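Local coordinates for uncharacterized protein (Shigella flexneri 5a str. M90T, PDB 5EUR), which is of unknown function, with a possible but unproven link to glutathione S-transferases, and assembles from several copies of a small, mostly helical chain, at residues R6-I10 with L20-Q24; N55-G61 with A85-R89. All coordinates share one frame; numbering follows the deposited sequence.

In the fold
From the N terminus, the chain runs through the loop that carries 6-10 into strand 10-12, turns back along strand 18-21 and reaches 20-24, where contact 1 closes a short loop at the edge of a three-stranded antiparallel sheet. Strand 24-27 completes the sheet, and helix 28-43 then leads to helix 47-59, whose end holds 55-61; contact 2 closes the next, larger loop when the chain, having passed through helix 68-75, brings 85-89 of helix 79-99 against it. The two loops follow in series and do not cross. Their centres lie about 13 Å apart, yet they touch at Leu8 with Asp56 and where Ile10 packs on Ala60, tying sheet to helices.

Contact 1 of 2, residues R6-I10 with L20-Q24; sequences RKLDI and LVFGQ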
ATOM      1  N   ARG A   6      -4.082  -5.837  13.048  1.00 17.24           N
ATOM      2  CA  ARG A   6      -4.404  -7.188  13.457  1.00 18.81           C
ATOM      3  C   ARG A   6      -3.254  -8.112  13.042  1.00 19.58           C
ATOM      4  O   ARG A   6      -2.345  -7.722  12.304  1.00 19.73           O
ATOM      5  CB  ARG A   6      -5.745  -7.600  12.847  1.00 22.58           C
ATOM      6  CG  ARG A   6      -6.868  -6.718  13.404  1.00 26.85           C
ATOM      7  CD  ARG A   6      -8.283  -7.102  13.005  1.00 32.83           C
ATOM      8  NE  ARG A   6      -9.207  -6.124  13.583  1.00 33.88           N
ATOM      9  CZ  ARG A   6      -9.749  -6.196  14.793  1.00 36.56           C
ATOM     10  NH1 ARG A   6      -9.525  -7.247  15.576  1.00 36.68           N
ATOM     11  NH2 ARG A   6     -10.549  -5.221  15.203  1.00 35.06           N
ATOM     12  N   LYS A   7      -3.259  -9.333  13.573  1.00 20.27           N
ATOM     13  CA  LYS A   7      -2.276 -10.326  13.164  1.00 18.18           C
ATOM     14  C   LYS A   7      -2.233 -10.438  11.648  1.00 20.36           C
ATOM     15  O   LYS A   7      -3.263 -10.682  11.010  1.00 21.27           O
ATOM     16  CB  LYS A   7      -2.618 -11.684  13.785  1.00 20.74           C
ATOM     17  CG  LYS A   7      -1.714 -12.807  13.307  1.00 26.73           C
ATOM     18  CD  LYS A   7      -2.444 -13.606  12.223  1.00 30.77           C
ATOM     19  CE  LYS A   7      -1.558 -14.625  11.546  1.00 25.16           C
ATOM     20  NZ  LYS A   7      -2.272 -15.274  10.420  1.00 30.91           N
ATOM     21  N   LEU A   8      -1.048 -10.250  11.072  1.00 17.87           N
ATOM     22  CA  LEU A   8      -0.951 -10.144   9.623  1.00 18.55           C
ATOM     23  C   LEU A   8      -1.111 -11.515   8.993  1.00 22.49           C
ATOM     24  O   LEU A   8      -0.376 -12.452   9.320  1.00 25.00           O
ATOM     25  CB  LEU A   8       0.377  -9.517   9.207  1.00 18.45           C
ATOM     26  CG  LEU A   8       0.692  -8.119   9.753  1.00 18.80           C
ATOM     27  CD1 LEU A   8       2.045  -7.664   9.221  1.00 21.54           C
ATOM     28  CD2 LEU A   8      -0.403  -7.116   9.382  1.00 22.13           C
ATOM     29  N   ASP A   9      -2.077 -11.617   8.091  1.00 21.79           N
ATOM     30  CA  ASP A   9      -2.377 -12.840   7.360  1.00 24.25           C
ATOM     31  C   ASP A   9      -1.504 -12.826   6.118  1.00 23.73           C
ATOM     32  O   ASP A   9      -1.891 -12.291   5.079  1.00 23.78           O
ATOM     33  CB  ASP A   9      -3.859 -12.885   7.009  1.00 28.06           C
ATOM     34  CG  ASP A   9      -4.226 -14.081   6.164  1.00 34.01           C
ATOM     35  OD1 ASP A   9      -3.454 -15.064   6.148  1.00 36.71           O
ATOM     36  OD2 ASP A   9      -5.285 -14.029   5.507  1.00 34.72           O
ATOM     37  N   ILE A  10      -0.306 -13.409   6.230  1.00 26.17           N
ATOM     38  CA  ILE A  10       0.676 -13.409   5.149  1.00 16.58           C
ATOM     39  C   ILE A  10       1.077 -14.842   4.825  1.00 20.35           C
ATOM     40  O   ILE A  10       1.548 -15.576   5.703  1.00 21.00           O
ATOM     41  CB  ILE A  10       1.941 -12.605   5.502  1.00 15.75           C
ATOM     42  CG1 ILE A  10       1.619 -11.178   5.937  1.00 17.73           C
ATOM     43  CG2 ILE A  10       2.878 -12.570   4.314  1.00 15.33           C
ATOM     44  CD1 ILE A  10       2.829 -10.519   6.615  1.00 15.00           C
ATOM     45  N   LEU A  20       0.449 -13.523  -0.277  1.00 14.45           N
ATOM     46  CA  LEU A  20      -0.992 -13.392  -0.123  1.00 15.62           C
ATOM     47  C   LEU A  20      -1.229 -12.776   1.249  1.00 17.08           C
ATOM     48  O   LEU A  20      -0.941 -13.403   2.277  1.00 16.45           O
ATOM     49  CB  LEU A  20      -1.677 -14.752  -0.263  1.00 15.59           C
ATOM     50  CG  LEU A  20      -3.201 -14.730  -0.223  1.00 18.49           C
ATOM     51  CD1 LEU A  20      -3.728 -14.034  -1.465  1.00 22.01           C
ATOM     52  CD2 LEU A  20      -3.705 -16.162  -0.156  1.00 21.23           C
ATOM     53  N   VAL A  21      -1.715 -11.535   1.253  1.00 17.01           N
ATOM     54  CA  VAL A  21      -1.853 -10.707   2.444  1.00 18.69           C
ATOM     55  C   VAL A  21      -3.325 -10.331   2.541  1.00 16.20           C
ATOM     56  O   VAL A  21      -3.822  -9.572   1.706  1.00 15.52           O
ATOM     57  CB  VAL A  21      -0.968  -9.451   2.378  1.00 18.01           C
ATOM     58  CG1 VAL A  21      -1.001  -8.686   3.713  1.00 18.59           C
ATOM     59  CG2 VAL A  21       0.468  -9.814   1.992  1.00 19.27           C
ATOM     60  N   PHE A  22      -4.026 -10.877   3.532  1.00 18.96           N
ATOM     61  CA  PHE A  22      -5.455 -10.575   3.716  1.00 16.71           C
ATOM     62  C   PHE A  22      -6.238 -10.739   2.408  1.00 15.63           C
ATOM     63  O   PHE A  22      -7.058  -9.899   2.037  1.00 16.67           O
ATOM     64  CB  PHE A  22      -5.642  -9.168   4.300  1.00 15.88           C
ATOM     65  CG  PHE A  22      -5.282  -9.066   5.764  1.00 19.39           C
ATOM     66  CD1 PHE A  22      -6.025  -9.739   6.720  1.00 22.85           C
ATOM     67  CD2 PHE A  22      -4.217  -8.284   6.180  1.00 19.92           C
ATOM     68  CE1 PHE A  22      -5.701  -9.645   8.065  1.00 21.82           C
ATOM     69  CE2 PHE A  22      -3.883  -8.186   7.526  1.00 19.44           C
ATOM     70  CZ  PHE A  22      -4.626  -8.867   8.466  1.00 19.72           C
ATOM     71  N   GLY A  23      -5.968 -11.832   1.693  1.00 16.85           N
ATOM     72  CA  GLY A  23      -6.664 -12.147   0.461  1.00 19.25           C
ATOM     73  C   GLY A  23      -6.151 -11.444  -0.776  1.00 17.34           C
ATOM     74  O   GLY A  23      -6.664 -11.701  -1.872  1.00 18.41           O
ATOM     75  N   GLN A  24      -5.150 -10.581  -0.647  1.00 14.22           N
ATOM     76  CA  GLN A  24      -4.615  -9.816  -1.764  1.00 15.46           C
ATOM     77  C   GLN A  24      -3.260 -10.381  -2.160  1.00 15.83           C
ATOM     78  O   GLN A  24      -2.352 -10.458  -1.327  1.00 16.22           O
ATOM     79  CB  GLN A  24      -4.467  -8.342  -1.391  1.00 14.83           C
ATOM     80  CG  GLN A  24      -3.832  -7.486  -2.463  1.00 15.12           C
ATOM     81  CD  GLN A  24      -4.682  -7.419  -3.715  1.00 15.90           C
ATOM     82  OE1 GLN A  24      -5.895  -7.242  -3.639  1.00 17.58           O
ATOM     83  NE2 GLN A  24      -4.057  -7.592  -4.868  1.00 17.09           N
TER
HETATM   84  O   HOH W   1      -5.061 -14.272   2.881  1.00 25.11           O
HETATM   85  O   HOH W   2      -2.486 -15.241   3.307  1.00 27.42           O
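Phe22 lies against the loop 6-10, with the CB of Asp9 over one face of its ring in a CH-pi contact, 4.1 Å from CB to the ring centroid and 22° off the normal. Its CZ reaches to 3.4 Å from the carbonyl O of Lys7, while Leu8 CD2 touches CE2 at 4.1 Å. With CG beside its own backbone N (chi1 -74°), the ring extends back along the loop, where a large aromatic side chain can cover three successive residues. The backbone clamps the same place: Phe22 N donates to Asp9 O over 3.0 Å, and Val21 CA adds a CA-H...O contact to that oxygen. Here the antiparallel ladder begins, Ile10 facing Val21 as a non-hydrogen-bonded pair, and 18-21 is joined to 24-27 by a type I' hairpin turn, Val21 to Gln24. Phe22 and Gly23 occupy its two positive-phi corners; glycine adopts such angles easily, phenylalanine less so, and at Phe22 the ring packing and the bond to Asp9 accompany them. One water bridges the turn to the loop, giving a proton to Asp9 OD2 at 2.6 Å and accepting from Gly23 N at 2.9 Å; the short acidic side chain suits this spanning role. Behind the pair, Ile10 and Val21 rest their branched side chains on Phe31 of helix 28-43. Ile34 of the second subunit packs on both Leu8 and Phe22, and Ser27 of that subunit hydrogen-bonds to Phe22 O.

Contact 2 of 2, residues N55-G61 with A85-R89; sequences NDIHAAG and AERRR
His58 and Arg89 form the aromatic and cationic part of this helix pair: the guanidinium lies nearly parallel to the imidazole, planes 13° apart and centres 4.5 Å apart, and Arg89 CD sits over the same ring in a CH-pi contact. An extended chain from CG to NE lets arginine offer both its methylene and its flat end to the ring.

Among the polar bonds, His58 NE2 donates to Glu86 OE1 at 2.6 Å, close to the imidazole plane; with CG anti to the backbone N (chi1 -173°), the ring reaches across to the other helix. The other carboxylate oxygen, Glu86 OE2, forms a salt bridge with Lys90. Arg89 NH1 gives a bond of 3.0 Å to a lone pair of His58 O, an acceptor shared with Gly61 N, and reaches Leu62 O as well. Gly61 ends its helix in a Schellman motif, and its positive phi is readily met by glycine. Arg88 NH1 donates a nearly straight hydrogen bond, part of a salt bridge, to OD1 of Asp56 at 3.3 Å; the other oxygen of Asp56 is held by Leu8 N.

Van der Waals contacts of methyl groups fill the middle. Ala59 CB lies 3.4 Å from Arg88 CZ, over the centre of the guanidinium, Ala85 CB meets Asn55 O at 3.5 Å, and the two alanine CB atoms, of Ala59 and Ala85, make an apolar pair at 4.5 Å; such small side chains permit a close approach of the axes of 55-59 and 85-89, 8.0 Å apart at an angle of 25°.

Helices 47-59 and 79-99 thus run side by side in similar directions; Trp74 of helix 68-75 hydrogen-bonds through NE1 to Asn55 OD1 and sets its ring at an incline against that of His58, while Ile57 turns away to helix 28-43 and strand 10-12.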
ATOM      1  N   ASN A  55       7.218  -9.232  14.164  1.00 13.99           N
ATOM      2  CA  ASN A  55       6.995 -10.628  14.519  1.00 16.03           C
ATOM      3  C   ASN A  55       6.136 -11.324  13.467  1.00 16.32           C
ATOM      4  O   ASN A  55       6.400 -12.475  13.111  1.00 16.86           O
ATOM      5  CB  ASN A  55       6.374 -10.737  15.912  1.00 16.52           C
ATOM      6  CG  ASN A  55       7.415 -10.651  17.025  1.00 19.85           C
ATOM      7  OD1 ASN A  55       8.553 -11.116  16.876  1.00 21.66           O
ATOM      8  ND2 ASN A  55       7.019 -10.089  18.154  1.00 27.81           N
ATOM      9  N   ASP A  56       5.125 -10.639  12.924  1.00 14.44           N
ATOM     10  CA  ASP A  56       4.333 -11.268  11.865  1.00 17.77           C
ATOM     11  C   ASP A  56       5.121 -11.416  10.564  1.00 15.56           C
ATOM     12  O   ASP A  56       4.935 -12.398   9.818  1.00 16.72           O
ATOM     13  CB  ASP A  56       3.052 -10.466  11.646  1.00 17.78           C
ATOM     14  CG  ASP A  56       2.104 -10.587  12.818  1.00 23.57           C
ATOM     15  OD1 ASP A  56       2.272 -11.537  13.636  1.00 23.24           O
ATOM     16  OD2 ASP A  56       1.214  -9.733  12.936  1.00 20.36           O
ATOM     17  N   ILE A  57       5.995 -10.448  10.269  1.00 15.79           N
ATOM     18  CA  ILE A  57       6.873 -10.557   9.107  1.00 15.22           C
ATOM     19  C   ILE A  57       7.780 -11.776   9.248  1.00 14.64           C
ATOM     20  O   ILE A  57       7.903 -12.591   8.327  1.00 15.59           O
ATOM     21  CB  ILE A  57       7.683  -9.256   8.939  1.00 14.67           C
ATOM     22  CG1 ILE A  57       6.751  -8.085   8.605  1.00 17.00           C
ATOM     23  CG2 ILE A  57       8.784  -9.417   7.901  1.00 15.89           C
ATOM     24  CD1 ILE A  57       5.856  -8.335   7.393  1.00 18.02           C
ATOM     25  N   HIS A  58       8.404 -11.927  10.419  1.00 14.82           N
ATOM     26  CA  HIS A  58       9.283 -13.063  10.687  1.00 16.27           C
ATOM     27  C   HIS A  58       8.518 -14.375  10.605  1.00 16.41           C
ATOM     28  O   HIS A  58       8.982 -15.340   9.981  1.00 16.01           O
ATOM     29  CB  HIS A  58       9.905 -12.886  12.074  1.00 14.12           C
ATOM     30  CG  HIS A  58      10.962 -13.894  12.414  1.00 16.68           C
ATOM     31  ND1 HIS A  58      12.219 -13.879  11.847  1.00 16.20           N
ATOM     32  CD2 HIS A  58      10.959 -14.913  13.307  1.00 17.29           C
ATOM     33  CE1 HIS A  58      12.944 -14.860  12.368  1.00 17.37           C
ATOM     34  NE2 HIS A  58      12.198 -15.509  13.244  1.00 17.10           N
ATOM     35  N   ALA A  59       7.330 -14.413  11.206  1.00 14.59           N
ATOM     36  CA  ALA A  59       6.521 -15.630  11.220  1.00 17.42           C
ATOM     37  C   ALA A  59       6.129 -16.074   9.820  1.00 18.08           C
ATOM     38  O   ALA A  59       5.927 -17.275   9.584  1.00 19.02           O
ATOM     39  CB  ALA A  59       5.267 -15.411  12.061  1.00 19.78           C
ATOM     40  N   ALA A  60       5.983 -15.128   8.887  1.00 15.65           N
ATOM     41  CA  ALA A  60       5.601 -15.474   7.527  1.00 18.45           C
ATOM     42  C   ALA A  60       6.763 -15.980   6.679  1.00 19.03           C
ATOM     43  O   ALA A  60       6.546 -16.353   5.521  1.00 22.63           O
ATOM     44  CB  ALA A  60       4.954 -14.261   6.852  1.00 19.33           C
ATOM     45  N   GLY A  61       7.982 -15.988   7.202  1.00 17.00           N
ATOM     46  CA  GLY A  61       9.123 -16.389   6.409  1.00 19.76           C
ATOM     47  C   GLY A  61       9.836 -15.264   5.701  1.00 19.78           C
ATOM     48  O   GLY A  61      10.737 -15.530   4.895  1.00 19.51           O
ATOM     49  N   ALA A  85       7.040 -16.119  17.322  1.00 17.79           N
ATOM     50  CA  ALA A  85       7.187 -15.840  15.896  1.00 17.19           C
ATOM     51  C   ALA A  85       8.112 -16.849  15.223  1.00 19.19           C
ATOM     52  O   ALA A  85       7.851 -17.286  14.100  1.00 19.71           O
ATOM     53  CB  ALA A  85       7.708 -14.418  15.692  1.00 19.18           C
ATOM     54  N   GLU A  86       9.204 -17.221  15.892  1.00 16.34           N
ATOM     55  CA  GLU A  86      10.138 -18.188  15.319  1.00 19.45           C
ATOM     56  C   GLU A  86       9.488 -19.560  15.146  1.00 21.64           C
ATOM     57  O   GLU A  86       9.708 -20.233  14.135  1.00 21.15           O
ATOM     58  CB  GLU A  86      11.392 -18.283  16.192  1.00 18.59           C
ATOM     59  CG  GLU A  86      12.394 -19.336  15.730  1.00 20.68           C
ATOM     60  CD  GLU A  86      13.134 -18.982  14.440  1.00 26.37           C
ATOM     61  OE1 GLU A  86      13.163 -17.794  14.054  1.00 23.92           O
ATOM     62  OE2 GLU A  86      13.701 -19.905  13.806  1.00 25.36           O
ATOM     63  N   ARG A  87       8.675 -19.990  16.112  1.00 20.84           N
ATOM     64  CA  ARG A  87       7.950 -21.250  15.960  1.00 20.59           C
ATOM     65  C   ARG A  87       7.052 -21.219  14.734  1.00 25.50           C
ATOM     66  O   ARG A  87       7.024 -22.172  13.938  1.00 24.12           O
ATOM     67  CB  ARG A  87       7.117 -21.525  17.210  1.00 24.14           C
ATOM     68  CG  ARG A  87       7.932 -22.048  18.368  1.00 25.10           C
ATOM     69  CD  ARG A  87       7.108 -22.122  19.638  1.00 32.50           C
ATOM     70  NE  ARG A  87       6.023 -23.099  19.556  1.00 33.79           N
ATOM     71  CZ  ARG A  87       6.127 -24.373  19.931  1.00 36.02           C
ATOM     72  NH1 ARG A  87       7.273 -24.838  20.404  1.00 35.62           N
ATOM     73  NH2 ARG A  87       5.084 -25.185  19.831  1.00 36.25           N
ATOM     74  N   ARG A  88       6.313 -20.113  14.562  1.00 23.74           N
ATOM     75  CA  ARG A  88       5.458 -19.974  13.384  1.00 23.41           C
ATOM     76  C   ARG A  88       6.286 -19.983  12.098  1.00 22.25           C
ATOM     77  O   ARG A  88       5.888 -20.598  11.100  1.00 22.58           O
ATOM     78  CB  ARG A  88       4.637 -18.686  13.524  1.00 22.87           C
ATOM     79  CG  ARG A  88       3.678 -18.724  14.732  1.00 27.22           C
ATOM     80  CD  ARG A  88       2.902 -17.422  14.972  1.00 28.67           C
ATOM     81  NE  ARG A  88       2.302 -16.825  13.787  1.00 34.53           N
ATOM     82  CZ  ARG A  88       2.245 -15.515  13.561  1.00 32.41           C
ATOM     83  NH1 ARG A  88       2.762 -14.657  14.437  1.00 31.06           N
ATOM     84  NH2 ARG A  88       1.673 -15.062  12.456  1.00 33.45           N
ATOM     85  N   ARG A  89       7.462 -19.343  12.123  1.00 19.26           N
ATOM     86  CA  ARG A  89       8.345 -19.316  10.963  1.00 18.46           C
ATOM     87  C   ARG A  89       8.818 -20.714  10.594  1.00 22.28           C
ATOM     88  O   ARG A  89       8.831 -21.077   9.415  1.00 22.20           O
ATOM     89  CB  ARG A  89       9.544 -18.407  11.235  1.00 18.36           C
ATOM     90  CG  ARG A  89      10.507 -18.243  10.067  1.00 20.59           C
ATOM     91  CD  ARG A  89      11.702 -17.402  10.501  1.00 20.11           C
ATOM     92  NE  ARG A  89      12.695 -17.185   9.449  1.00 22.39           N
ATOM     93  CZ  ARG A  89      12.645 -16.195   8.553  1.00 23.90           C
ATOM     94  NH1 ARG A  89      11.638 -15.321   8.569  1.00 16.79           N
ATOM     95  NH2 ARG A  89      13.607 -16.079   7.643  1.00 24.96           N
TER